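Local coordinates for Ctr9 protein (Myceliophthora thermophila, PDB 6AF0) that probably associates with RNA polymerase II as a Paf1-complex subunit, this chain being the tetratricopeptide-repeat part of a longer protein, at residues A[101-105]-A[337-343]; A[316-320]-A[331-335]; A[578-582]-A[611-617]; A[585-589]-A[599-603]; A[700-704]-A[747-751]. All coordinates share one frame; numbering follows the deposited sequence.

Interaction 1 of 5, residues A[101-105]-A[337-343]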
# COMPACT_ATOMS: atom_id res chain seq x y z
N GLU A 101 21.03 -1.55 -44.24
CA GLU A 101 20.51 -2.92 -44.27
C GLU A 101 21.23 -3.94 -43.34
O GLU A 101 20.83 -5.10 -43.24
CB GLU A 101 20.56 -3.43 -45.71
CG GLU A 101 19.51 -2.80 -46.63
CD GLU A 101 19.54 -3.36 -48.04
OE1 GLU A 101 20.24 -4.37 -48.29
OE2 GLU A 101 18.88 -2.79 -48.93
N ALA A 102 22.29 -3.51 -42.65
CA ALA A 102 23.06 -4.39 -41.77
C ALA A 102 22.34 -4.74 -40.44
O ALA A 102 21.31 -4.17 -40.12
CB ALA A 102 24.41 -3.74 -41.48
N PRO A 103 22.90 -5.70 -39.68
CA PRO A 103 22.47 -6.00 -38.30
C PRO A 103 23.35 -5.38 -37.22
O PRO A 103 24.53 -5.15 -37.44
CB PRO A 103 22.62 -7.51 -38.22
CG PRO A 103 23.80 -7.78 -39.10
CD PRO A 103 23.76 -6.77 -40.22
N ARG A 104 22.76 -5.12 -36.06
CA ARG A 104 23.51 -4.71 -34.88
C ARG A 104 24.59 -5.74 -34.61
O ARG A 104 25.77 -5.42 -34.55
CB ARG A 104 22.60 -4.62 -33.66
CG ARG A 104 22.12 -3.23 -33.28
CD ARG A 104 21.56 -3.23 -31.86
NE ARG A 104 20.88 -1.98 -31.52
CZ ARG A 104 21.46 -0.85 -31.09
NH1 ARG A 104 22.78 -0.78 -30.94
NH2 ARG A 104 20.72 0.22 -30.80
N VAL A 105 24.18 -7.00 -34.42
CA VAL A 105 25.13 -8.10 -34.27
C VAL A 105 24.70 -9.30 -35.13
O VAL A 105 23.50 -9.48 -35.40
CB VAL A 105 25.29 -8.54 -32.79
CG1 VAL A 105 26.59 -9.31 -32.61
CG2 VAL A 105 25.27 -7.34 -31.86
N ILE A 337 14.94 -6.53 -33.13
CA ILE A 337 16.11 -6.33 -32.25
C ILE A 337 17.43 -6.40 -33.03
O ILE A 337 18.38 -5.65 -32.75
CB ILE A 337 16.14 -7.39 -31.12
CG1 ILE A 337 14.91 -7.26 -30.20
CG2 ILE A 337 17.41 -7.27 -30.28
CD1 ILE A 337 14.72 -8.42 -29.25
N GLN A 338 17.50 -7.28 -34.02
CA GLN A 338 18.72 -7.48 -34.78
C GLN A 338 19.04 -6.27 -35.65
O GLN A 338 20.21 -5.90 -35.73
CB GLN A 338 18.63 -8.71 -35.67
CG GLN A 338 18.00 -9.91 -34.98
CD GLN A 338 18.24 -11.23 -35.68
OE1 GLN A 338 18.67 -11.27 -36.83
NE2 GLN A 338 17.93 -12.33 -34.99
N TYR A 339 18.01 -5.67 -36.26
CA TYR A 339 18.18 -4.68 -37.34
C TYR A 339 17.92 -3.21 -37.00
O TYR A 339 17.56 -2.44 -37.87
CB TYR A 339 17.30 -5.09 -38.52
CG TYR A 339 17.84 -6.24 -39.34
CD1 TYR A 339 19.20 -6.55 -39.36
CD2 TYR A 339 17.00 -6.99 -40.14
CE1 TYR A 339 19.69 -7.59 -40.13
CE2 TYR A 339 17.50 -8.03 -40.90
CZ TYR A 339 18.84 -8.32 -40.89
OH TYR A 339 19.33 -9.35 -41.66
N THR A 340 18.16 -2.80 -35.76
CA THR A 340 17.71 -1.48 -35.31
C THR A 340 18.82 -0.53 -34.91
O THR A 340 19.69 -0.88 -34.12
CB THR A 340 16.79 -1.59 -34.10
OG1 THR A 340 15.90 -2.68 -34.28
CG2 THR A 340 15.97 -0.35 -33.96
N ASP A 341 18.74 0.70 -35.40
CA ASP A 341 19.62 1.77 -34.98
C ASP A 341 19.19 2.29 -33.61
O ASP A 341 19.97 2.89 -32.89
CB ASP A 341 19.57 2.94 -36.00
CG ASP A 341 20.18 2.59 -37.38
OD1 ASP A 341 21.44 2.57 -37.52
OD2 ASP A 341 19.41 2.39 -38.35
N VAL A 342 17.92 2.07 -33.27
CA VAL A 342 17.24 2.70 -32.15
C VAL A 342 17.16 1.79 -30.93
O VAL A 342 16.73 0.65 -31.03
CB VAL A 342 15.79 3.06 -32.54
CG1 VAL A 342 15.10 3.93 -31.48
CG2 VAL A 342 15.76 3.79 -33.88
N ASN A 343 17.50 2.31 -29.76
CA ASN A 343 17.44 1.50 -28.54
C ASN A 343 16.01 1.17 -28.13
O ASN A 343 15.69 0.03 -27.76
CB ASN A 343 18.19 2.19 -27.39
CG ASN A 343 19.66 2.44 -27.71
OD1 ASN A 343 20.36 1.58 -28.30
ND2 ASN A 343 20.15 3.61 -27.34
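P103 and Y339 carry the apolar half of this contact. CG of Y339 sits beside its own backbone N (chi1 -76°), and the ring swings back over the loop, where P103 CB comes within 3.5 Å of Y339 CE1. The CA of P103 lies at the ring edge, close to the ring plane, whereas the carbonyl oxygen of E101 stands over a ring face. R104 takes the other direction. Extended from CG to NE, it runs along the chain that leaves helix 326-338, with the carbonyl oxygen of T340 over one face of the guanidinium. The N343 side chain crosses it at about a right angle, though the amide and guanidinium planes differ by only 21°; R104 NH2 is 2.9 Å from N343 OD1, while N343 ND2 is held by the carbonyl of Q157. The backbones are joined by a hydrogen bond from R104 N to Q338 O (2.7 Å, 161° at the hydrogen), which meets the oxygen nearly along the C=O axis. Y339 is where the helical backbone ends, so this bond supplies a donor to a carbonyl of the last turn, and the arginine's charge probably suits the carbonyl-rich end of the helix.

Interaction 2 of 5, residues A[316-320]-A[331-335]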
# COMPACT_ATOMS: atom_id res chain seq x y z
N PHE A 316 3.95 -5.38 -35.10
CA PHE A 316 3.16 -6.55 -35.50
C PHE A 316 3.38 -7.73 -34.56
O PHE A 316 2.50 -8.57 -34.37
CB PHE A 316 3.39 -6.93 -36.98
CG PHE A 316 2.12 -7.34 -37.71
CD1 PHE A 316 0.94 -6.60 -37.57
CD2 PHE A 316 2.08 -8.46 -38.53
CE1 PHE A 316 -0.23 -6.97 -38.21
CE2 PHE A 316 0.91 -8.83 -39.17
CZ PHE A 316 -0.24 -8.10 -39.01
N ALA A 317 4.55 -7.76 -33.93
CA ALA A 317 4.81 -8.71 -32.88
C ALA A 317 3.89 -8.45 -31.67
O ALA A 317 3.34 -9.36 -31.08
CB ALA A 317 6.27 -8.63 -32.47
N GLY A 318 3.69 -7.19 -31.33
CA GLY A 318 2.74 -6.85 -30.29
C GLY A 318 1.33 -7.28 -30.67
O GLY A 318 0.55 -7.69 -29.84
N TYR A 319 1.00 -7.16 -31.95
CA TYR A 319 -0.32 -7.53 -32.40
C TYR A 319 -0.56 -8.99 -32.11
O TYR A 319 -1.55 -9.34 -31.46
CB TYR A 319 -0.47 -7.28 -33.89
CG TYR A 319 -1.60 -8.04 -34.59
CD1 TYR A 319 -2.94 -7.74 -34.33
CD2 TYR A 319 -1.31 -9.03 -35.53
CE1 TYR A 319 -3.96 -8.42 -34.98
CE2 TYR A 319 -2.32 -9.70 -36.18
CZ TYR A 319 -3.64 -9.39 -35.91
OH TYR A 319 -4.64 -10.09 -36.60
N PHE A 320 0.36 -9.82 -32.60
CA PHE A 320 0.26 -11.25 -32.40
C PHE A 320 0.32 -11.62 -30.91
O PHE A 320 -0.43 -12.47 -30.43
CB PHE A 320 1.36 -11.98 -33.18
CG PHE A 320 1.14 -11.95 -34.66
CD1 PHE A 320 -0.08 -12.31 -35.20
CD2 PHE A 320 2.17 -11.57 -35.52
CE1 PHE A 320 -0.28 -12.29 -36.57
CE2 PHE A 320 1.97 -11.53 -36.90
CZ PHE A 320 0.75 -11.89 -37.42
N ALA A 331 9.85 -14.51 -34.04
CA ALA A 331 10.53 -14.24 -35.30
C ALA A 331 10.62 -12.74 -35.47
O ALA A 331 11.72 -12.18 -35.56
CB ALA A 331 9.78 -14.87 -36.45
N LEU A 332 9.44 -12.10 -35.48
CA LEU A 332 9.33 -10.65 -35.65
C LEU A 332 10.20 -9.88 -34.65
O LEU A 332 11.18 -9.23 -35.03
CB LEU A 332 7.86 -10.20 -35.52
CG LEU A 332 6.93 -10.70 -36.61
CD1 LEU A 332 5.55 -10.12 -36.40
CD2 LEU A 332 7.44 -10.36 -38.00
N ALA A 333 9.85 -9.99 -33.37
CA ALA A 333 10.55 -9.26 -32.33
C ALA A 333 12.03 -9.48 -32.43
O ALA A 333 12.79 -8.54 -32.25
CB ALA A 333 10.06 -9.67 -30.95
N HIS A 334 12.43 -10.71 -32.71
CA HIS A 334 13.86 -11.00 -32.88
C HIS A 334 14.44 -10.17 -33.99
O HIS A 334 15.45 -9.51 -33.79
CB HIS A 334 14.14 -12.48 -33.15
CG HIS A 334 14.43 -13.28 -31.92
ND1 HIS A 334 15.31 -12.86 -30.94
CD2 HIS A 334 13.97 -14.49 -31.51
CE1 HIS A 334 15.37 -13.77 -29.98
NE2 HIS A 334 14.57 -14.77 -30.31
N LYS A 335 13.77 -10.19 -35.15
CA LYS A 335 14.20 -9.44 -36.34
C LYS A 335 14.37 -7.97 -36.07
O LYS A 335 15.34 -7.36 -36.49
CB LYS A 335 13.20 -9.59 -37.49
CG LYS A 335 13.66 -10.55 -38.57
CD LYS A 335 14.58 -9.91 -39.60
CE LYS A 335 14.59 -10.76 -40.86
NZ LYS A 335 15.15 -10.04 -42.03
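The F320 ring receives L332 at its edge: CD1 of the leucine lies near the ring plane, 3.8 Å from F320 CD2. One face of the same ring is covered from within its own helix by Y319 CD2, which stands toward the rim, and that atom likewise overlies the rim of one face of F316. F320 CZ in turn lies at the edge of the Y319 ring. L332 approaches F320 at about a right angle, side chain against side chain, and reaches F316 mainly with CD1, which is 3.9 Å from F316 CB.

One methyl therefore serves three neighbours. With CG beside the backbone N (chi1 -66°) and CD1 carried on in the extended direction (chi2 -176°), L332 sends CD1 in between F316 and F320, up against the backbone N of A317. The methyl of A317 answers from the opposite helix, 3.8 Å from L332 CB and 4.2 Å from A333 CB. The small side chain of A317 allows its CA to come within 5.6 Å of the CA of L332. No hydrogen bond crosses the interface.

F303 of helix 285-305 also touches L332, and L352 and L353 of helix 343-360 pack on A317 and A333, burying the seam. The short axes run nearly antiparallel, at 153° and 9.0 Å. Helices 310-322 and 326-338, joined by a tight turn, thus form an antiparallel helical hairpin of the kind from which TPR-type alpha-solenoids are built.

Interaction 3 of 5, residues A[578-582]-A[611-617]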
# COMPACT_ATOMS: atom_id res chain seq x y z
N THR A 578 -19.58 -25.10 13.57
CA THR A 578 -19.18 -25.15 14.98
C THR A 578 -18.77 -23.75 15.44
O THR A 578 -19.23 -23.27 16.47
CB THR A 578 -18.05 -26.17 15.28
OG1 THR A 578 -16.83 -25.79 14.63
CG2 THR A 578 -18.46 -27.59 14.84
N THR A 579 -17.90 -23.09 14.67
CA THR A 579 -17.47 -21.74 15.00
C THR A 579 -18.65 -20.77 15.05
O THR A 579 -18.97 -20.24 16.12
CB THR A 579 -16.40 -21.24 14.00
OG1 THR A 579 -15.17 -21.92 14.25
CG2 THR A 579 -16.14 -19.79 14.17
N ILE A 580 -19.32 -20.57 13.92
CA ILE A 580 -20.31 -19.50 13.79
C ILE A 580 -21.44 -19.56 14.83
O ILE A 580 -21.81 -18.52 15.37
CB ILE A 580 -20.92 -19.41 12.38
CG1 ILE A 580 -19.83 -19.13 11.37
CG2 ILE A 580 -21.95 -18.29 12.31
CD1 ILE A 580 -20.31 -19.20 9.94
N PRO A 581 -21.99 -20.76 15.11
CA PRO A 581 -23.01 -20.81 16.17
C PRO A 581 -22.52 -20.51 17.58
O PRO A 581 -23.32 -20.20 18.47
CB PRO A 581 -23.51 -22.25 16.10
CG PRO A 581 -23.30 -22.61 14.68
CD PRO A 581 -21.96 -22.01 14.35
N PHE A 582 -21.22 -20.63 17.80
CA PHE A 582 -20.67 -20.14 19.04
C PHE A 582 -20.75 -18.64 19.03
O PHE A 582 -21.22 -18.02 19.98
CB PHE A 582 -19.23 -20.59 19.24
CG PHE A 582 -18.55 -19.87 20.38
CD1 PHE A 582 -18.81 -20.25 21.69
CD2 PHE A 582 -17.70 -18.80 20.13
CE1 PHE A 582 -18.21 -19.58 22.75
CE2 PHE A 582 -17.09 -18.14 21.18
CZ PHE A 582 -17.34 -18.53 22.49
N TYR A 611 -16.37 -28.88 21.89
CA TYR A 611 -16.05 -27.45 21.68
C TYR A 611 -16.17 -26.74 23.01
O TYR A 611 -17.27 -26.48 23.48
CB TYR A 611 -17.00 -26.81 20.67
CG TYR A 611 -16.48 -25.50 20.09
CD1 TYR A 611 -17.03 -24.28 20.46
CD2 TYR A 611 -15.45 -25.50 19.15
CE1 TYR A 611 -16.57 -23.09 19.92
CE2 TYR A 611 -14.99 -24.31 18.61
CZ TYR A 611 -15.55 -23.10 18.99
OH TYR A 611 -15.13 -21.89 18.49
N THR A 612 -15.02 -26.43 23.60
CA THR A 612 -14.98 -26.14 25.03
C THR A 612 -15.33 -24.70 25.37
O THR A 612 -15.98 -24.45 26.39
CB THR A 612 -13.63 -26.51 25.63
OG1 THR A 612 -12.58 -26.11 24.74
CG2 THR A 612 -13.56 -27.99 25.80
N ASP A 613 -14.91 -23.77 24.51
CA ASP A 613 -15.23 -22.35 24.66
C ASP A 613 -16.75 -22.18 24.86
O ASP A 613 -17.20 -21.31 25.62
CB ASP A 613 -14.70 -21.52 23.47
CG ASP A 613 -13.19 -21.13 23.62
OD1 ASP A 613 -12.56 -21.38 24.68
OD2 ASP A 613 -12.62 -20.56 22.66
N ALA A 614 -17.53 -23.03 24.19
CA ALA A 614 -18.97 -23.01 24.39
C ALA A 614 -19.34 -23.32 25.82
O ALA A 614 -20.07 -22.58 26.45
CB ALA A 614 -19.65 -23.99 23.46
N ARG A 615 -18.84 -24.42 26.36
CA ARG A 615 -19.20 -24.79 27.72
C ARG A 615 -18.57 -23.86 28.75
O ARG A 615 -19.13 -23.68 29.83
CB ARG A 615 -18.84 -26.25 28.01
CG ARG A 615 -19.12 -26.64 29.47
CD ARG A 615 -19.19 -28.14 29.70
NE ARG A 615 -19.87 -28.83 28.61
CZ ARG A 615 -19.54 -30.04 28.15
NH1 ARG A 615 -18.53 -30.73 28.68
NH2 ARG A 615 -20.23 -30.57 27.14
N THR A 616 -17.42 -23.27 28.42
CA THR A 616 -16.81 -22.25 29.27
C THR A 616 -17.74 -21.04 29.42
O THR A 616 -17.93 -20.53 30.53
CB THR A 616 -15.46 -21.76 28.73
OG1 THR A 616 -14.63 -22.88 28.33
CG2 THR A 616 -14.75 -20.91 29.77
N ARG A 617 -18.32 -20.58 28.30
CA ARG A 617 -19.37 -19.54 28.34
C ARG A 617 -20.59 -20.03 29.10
O ARG A 617 -21.20 -19.29 29.85
CB ARG A 617 -19.77 -19.06 26.94
CG ARG A 617 -18.68 -18.26 26.22
CD ARG A 617 -18.10 -17.13 27.07
NE ARG A 617 -19.13 -16.27 27.65
CZ ARG A 617 -18.90 -15.12 28.28
NH1 ARG A 617 -17.68 -14.65 28.44
NH2 ARG A 617 -19.91 -14.42 28.76
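Both F582 (chi1 168°) and Y611 (chi1 -162°) hold CG anti to the backbone N, which throws the two rings across the gap between helix 573-591 and the start of helix 612-625. They meet as an offset edge-to-face pair: the edge of Y611 is directed at the face of F582, with centroids 5.8 Å apart and planes at 64°. Y611 CE1 makes the touch, 3.7 Å from F582 CB. The far end of the phenylalanine reaches further, F582 CE1 lying 3.5 Å from the carbonyl oxygen of D613, and R617 CG sits at the ring edge near its plane. The short axes are nearly parallel and 10.6 Å apart, as for helices one step along a TPR superhelix, with helix 594-607 between them in sequence. L604 of that helix packs on F582. Replacing F582 by an alanine would probably open a gap beneath the Y611 edge and remove the apolar surface against R617 CG. The polar ends look elsewhere: Y611 OH and T579 OG1 each bond an acidic side chain of another protein's chain, D613 pairs with a basic side chain of a second partner chain, and R617 NH2 forms a salt bridge with E589.

Interaction 4 of 5, residues A[585-589]-A[599-603]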
# COMPACT_ATOMS: atom_id res chain seq x y z
N GLY A 585 -24.18 -17.55 19.69
CA GLY A 585 -24.50 -17.71 21.12
C GLY A 585 -23.90 -16.60 21.95
O GLY A 585 -24.55 -16.03 22.84
N ARG A 586 -22.65 -16.30 21.62
CA ARG A 586 -21.93 -15.19 22.23
C ARG A 586 -22.60 -13.85 21.99
O ARG A 586 -22.59 -13.00 22.86
CB ARG A 586 -20.51 -15.12 21.66
CG ARG A 586 -19.56 -14.26 22.49
CD ARG A 586 -19.25 -14.92 23.80
NE ARG A 586 -18.59 -14.01 24.72
CZ ARG A 586 -19.22 -13.19 25.54
NH1 ARG A 586 -20.54 -13.15 25.56
NH2 ARG A 586 -18.52 -12.43 26.36
N SER A 587 -23.15 -13.67 20.80
CA SER A 587 -23.82 -12.44 20.42
C SER A 587 -25.12 -12.31 21.17
O SER A 587 -25.42 -11.25 21.71
CB SER A 587 -24.09 -12.42 18.92
OG SER A 587 -24.49 -11.12 18.53
N TYR A 588 -25.89 -13.40 21.20
CA TYR A 588 -27.12 -13.47 22.03
C TYR A 588 -26.81 -13.10 23.46
O TYR A 588 -27.45 -12.27 24.08
CB TYR A 588 -27.71 -14.89 22.02
CG TYR A 588 -28.52 -15.26 20.79
CD1 TYR A 588 -29.37 -14.34 20.18
CD2 TYR A 588 -28.46 -16.55 20.26
CE1 TYR A 588 -30.13 -14.68 19.06
CE2 TYR A 588 -29.21 -16.90 19.14
CZ TYR A 588 -30.05 -15.96 18.55
OH TYR A 588 -30.80 -16.29 17.45
N GLU A 589 -25.81 -13.74 24.00
CA GLU A 589 -25.32 -13.42 25.31
C GLU A 589 -25.00 -11.93 25.51
O GLU A 589 -25.36 -11.34 26.54
CB GLU A 589 -24.05 -14.19 25.53
CG GLU A 589 -23.97 -14.81 26.89
CD GLU A 589 -22.69 -15.57 27.04
OE1 GLU A 589 -22.30 -16.30 26.10
OE2 GLU A 589 -22.09 -15.40 28.11
N GLU A 599 -29.48 -22.05 24.79
CA GLU A 599 -29.99 -23.10 23.91
C GLU A 599 -29.12 -23.26 22.65
O GLU A 599 -28.92 -24.36 22.16
CB GLU A 599 -31.49 -22.89 23.57
CG GLU A 599 -31.79 -22.21 22.24
CD GLU A 599 -33.28 -22.12 21.94
OE1 GLU A 599 -34.09 -22.20 22.89
OE2 GLU A 599 -33.66 -21.95 20.75
N THR A 600 -28.58 -22.17 22.14
CA THR A 600 -27.74 -22.26 20.95
C THR A 600 -26.41 -22.93 21.27
O THR A 600 -25.95 -23.78 20.51
CB THR A 600 -27.46 -20.89 20.29
OG1 THR A 600 -26.53 -20.16 21.07
CG2 THR A 600 -28.71 -20.06 20.14
N TYR A 601 -25.79 -22.53 22.39
CA TYR A 601 -24.58 -23.18 22.89
C TYR A 601 -24.83 -24.67 23.06
O TYR A 601 -24.08 -25.50 22.56
CB TYR A 601 -24.16 -22.61 24.24
CG TYR A 601 -23.46 -21.26 24.21
CD1 TYR A 601 -22.68 -20.87 23.14
CD2 TYR A 601 -23.55 -20.40 25.30
CE1 TYR A 601 -22.04 -19.63 23.14
CE2 TYR A 601 -22.90 -19.18 25.30
CZ TYR A 601 -22.17 -18.81 24.23
OH TYR A 601 -21.57 -17.59 24.27
N GLU A 602 -25.92 -24.99 23.74
CA GLU A 602 -26.33 -26.37 23.94
C GLU A 602 -26.55 -27.15 22.65
O GLU A 602 -26.09 -28.27 22.54
CB GLU A 602 -27.59 -26.41 24.78
CG GLU A 602 -27.41 -25.79 26.15
CD GLU A 602 -28.30 -26.41 27.19
OE1 GLU A 602 -29.55 -26.28 27.09
OE2 GLU A 602 -27.73 -27.03 28.12
N GLN A 603 -27.24 -26.56 21.68
CA GLN A 603 -27.50 -27.24 20.41
C GLN A 603 -26.20 -27.50 19.68
O GLN A 603 -25.99 -28.57 19.14
CB GLN A 603 -28.41 -26.41 19.52
CG GLN A 603 -28.77 -27.10 18.21
CD GLN A 603 -27.73 -26.91 17.10
OE1 GLN A 603 -26.72 -26.22 17.26
NE2 GLN A 603 -28.00 -27.54 15.95
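Y601 and E589 make the polar link across the two helices. The tyrosine hydroxyl donates to E589 OE1; the modelled separation is too short to be taken literally at this resolution. The carboxylate stands almost perpendicular to the ring, its plane 85° from the ring plane, yet OE1 itself lies at the ring edge and in plane. CG of Y601 sits beside the backbone N (chi1 -77°), which carries the hydroxyl past G585 to the R586 backbone, where Y601 OH is 3.1 Å from R586 N without a hydrogen bond.

Charge adds to this. R586 NH1 forms a long salt bridge to E589 OE1 at 3.6 Å, with the oxygen well out of the guanidinium plane, so it acts through charge alone. The other oxygen, OE2, bonds R617 of helix 612-625, while NE and NH2 of R586 bond backbone of another protein's chain.

Van der Waals contacts complete the set. T600 CG2 meets the Y588 ring at its edge, 3.4 Å from CE2. T600 OG1, bonded to A597 O in its own helix, rests 3.2 Å from G585 CA. A side chain on G585 would point straight at T600 and Y601, so glycine admits the helices to a CA distance of 5.6 Å from G585 to T600. Glycine, Y588, A597 and Y601 match the small and aromatic positions of the TPR signature, in a hairpin whose short axes cross at 165°.

Placed among R586, R617 and a tyrosine hydroxyl, the E589 carboxylate is likely to remain ionised.

Interaction 5 of 5, residues A[700-704]-A[747-751]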
# COMPACT_ATOMS: atom_id res chain seq x y z
N LEU A 700 -1.54 -7.75 47.05
CA LEU A 700 -2.00 -6.43 47.48
C LEU A 700 -3.08 -6.46 48.56
O LEU A 700 -3.07 -5.69 49.52
CB LEU A 700 -2.53 -5.67 46.27
CG LEU A 700 -2.24 -4.19 46.13
CD1 LEU A 700 -0.79 -3.86 46.38
CD2 LEU A 700 -2.66 -3.77 44.74
N MET A 701 -4.03 -7.35 48.39
CA MET A 701 -5.13 -7.46 49.33
C MET A 701 -4.65 -8.10 50.61
O MET A 701 -4.93 -7.60 51.69
CB MET A 701 -6.32 -8.23 48.75
CG MET A 701 -7.36 -7.30 48.15
SD MET A 701 -8.74 -8.16 47.38
CE MET A 701 -9.64 -8.76 48.82
N ALA A 702 -3.89 -9.19 50.48
CA ALA A 702 -3.38 -9.91 51.65
C ALA A 702 -2.42 -9.05 52.47
O ALA A 702 -2.25 -9.26 53.67
CB ALA A 702 -2.69 -11.19 51.22
N ALA A 703 -1.81 -8.07 51.81
CA ALA A 703 -0.73 -7.29 52.40
C ALA A 703 -1.12 -5.93 53.01
O ALA A 703 -0.33 -5.37 53.75
CB ALA A 703 0.38 -7.12 51.38
N ARG A 704 -2.31 -5.40 52.74
CA ARG A 704 -2.75 -4.21 53.49
C ARG A 704 -3.19 -4.56 54.92
O ARG A 704 -3.12 -3.74 55.83
CB ARG A 704 -3.89 -3.45 52.81
CG ARG A 704 -4.41 -2.30 53.68
CD ARG A 704 -5.15 -1.25 52.90
NE ARG A 704 -5.41 -0.03 53.68
CZ ARG A 704 -5.92 1.10 53.18
NH1 ARG A 704 -6.24 1.21 51.89
NH2 ARG A 704 -6.12 2.15 53.98
N ILE A 747 -2.24 1.50 43.31
CA ILE A 747 -2.70 1.08 44.63
C ILE A 747 -1.47 0.79 45.47
O ILE A 747 -1.42 1.14 46.64
CB ILE A 747 -3.60 -0.18 44.58
CG1 ILE A 747 -4.91 0.15 43.86
CG2 ILE A 747 -3.89 -0.69 46.00
CD1 ILE A 747 -5.85 -1.03 43.72
N ALA A 748 -0.49 0.15 44.86
CA ALA A 748 0.76 -0.09 45.56
C ALA A 748 1.32 1.28 45.94
O ALA A 748 1.81 1.49 47.06
CB ALA A 748 1.73 -0.82 44.66
N LEU A 749 1.24 2.21 45.01
CA LEU A 749 1.78 3.52 45.25
C LEU A 749 1.16 4.07 46.51
O LEU A 749 1.85 4.32 47.50
CB LEU A 749 1.50 4.45 44.06
CG LEU A 749 2.72 4.98 43.34
CD1 LEU A 749 3.63 3.82 42.95
CD2 LEU A 749 2.25 5.75 42.12
N VAL A 750 -0.16 4.20 46.48
CA VAL A 750 -0.84 4.94 47.53
C VAL A 750 -0.59 4.34 48.91
O VAL A 750 -0.38 5.05 49.89
CB VAL A 750 -2.36 5.02 47.26
CG1 VAL A 750 -2.97 3.64 47.29
CG2 VAL A 750 -3.04 5.91 48.29
N GLU A 751 -0.60 3.02 48.99
CA GLU A 751 -0.54 2.36 50.28
C GLU A 751 0.88 2.27 50.80
O GLU A 751 1.12 2.57 51.97
CB GLU A 751 -1.15 0.97 50.16
CG GLU A 751 -2.61 1.00 49.78
CD GLU A 751 -3.26 -0.37 49.81
OE1 GLU A 751 -2.55 -1.38 49.67
OE2 GLU A 751 -4.50 -0.41 49.95
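E751 offers each carboxylate oxygen to a different partner: OE2 to R704 and OE1 to the hydroxyl of Y721 on helix 712-734. The R704 NH1 bond is a salt bridge of 3.1 Å, bent at the hydrogen (139°). NH1 comes to OE2 from the anti side and 32° out of the carboxylate plane, and the oxygen is likewise tilted from the guanidinium plane. The two flat groups stand nearly perpendicular, so this is a one-armed contact and not the side-by-side pairing of two N-H groups with two oxygens. R704 gets there fully stretched, CG opposite the backbone N (chi1 175°) and the chain extended to NE.

Segments 700-704 of helix 689-704 and 747-751 of helix 739-752 run nearly parallel with axes at 11.5 Å, a spacing in keeping with the stacked helical hairpins of a TPR solenoid. Helix 712-734 packs on both, Y721 touching R704, F728 touching L700 and V725 touching A748.

The inner part of the contact is apolar. L700 CD2 meets I747 CG2 at 3.5 Å, the two side chains crossing at a slant, and L700 CD1 turns to A748, 4.3 Å from its CB. With R704 cut back to an alanine, E751 OE2 is likely to be left without its countercharge, although Y721 would still hold OE1. Aromatic side chains of another protein's chain pack on R704, I747 and E751.

In the fold
The five contacts are spread along an extended helical solenoid. Interactions 1 and 2 lie in its earlier half, their centres about 15 Å apart; both draw on helix 326-338, interaction 2 pairing it with the preceding helix and interaction 1 tying its C-terminal end to a loop far back in the sequence. Interactions 3 and 4 share helix 573-591 with centres about 8 Å apart, and touch directly: R617 bridges to E589 and packs on Y601, which F582 also meets. Between interactions 2 and 3 the centres are about 62 Å apart. Interaction 5 follows in series, about 40 Å from interaction 4 between centres. Other protein chains reach interactions 1, 3, 4 and 5.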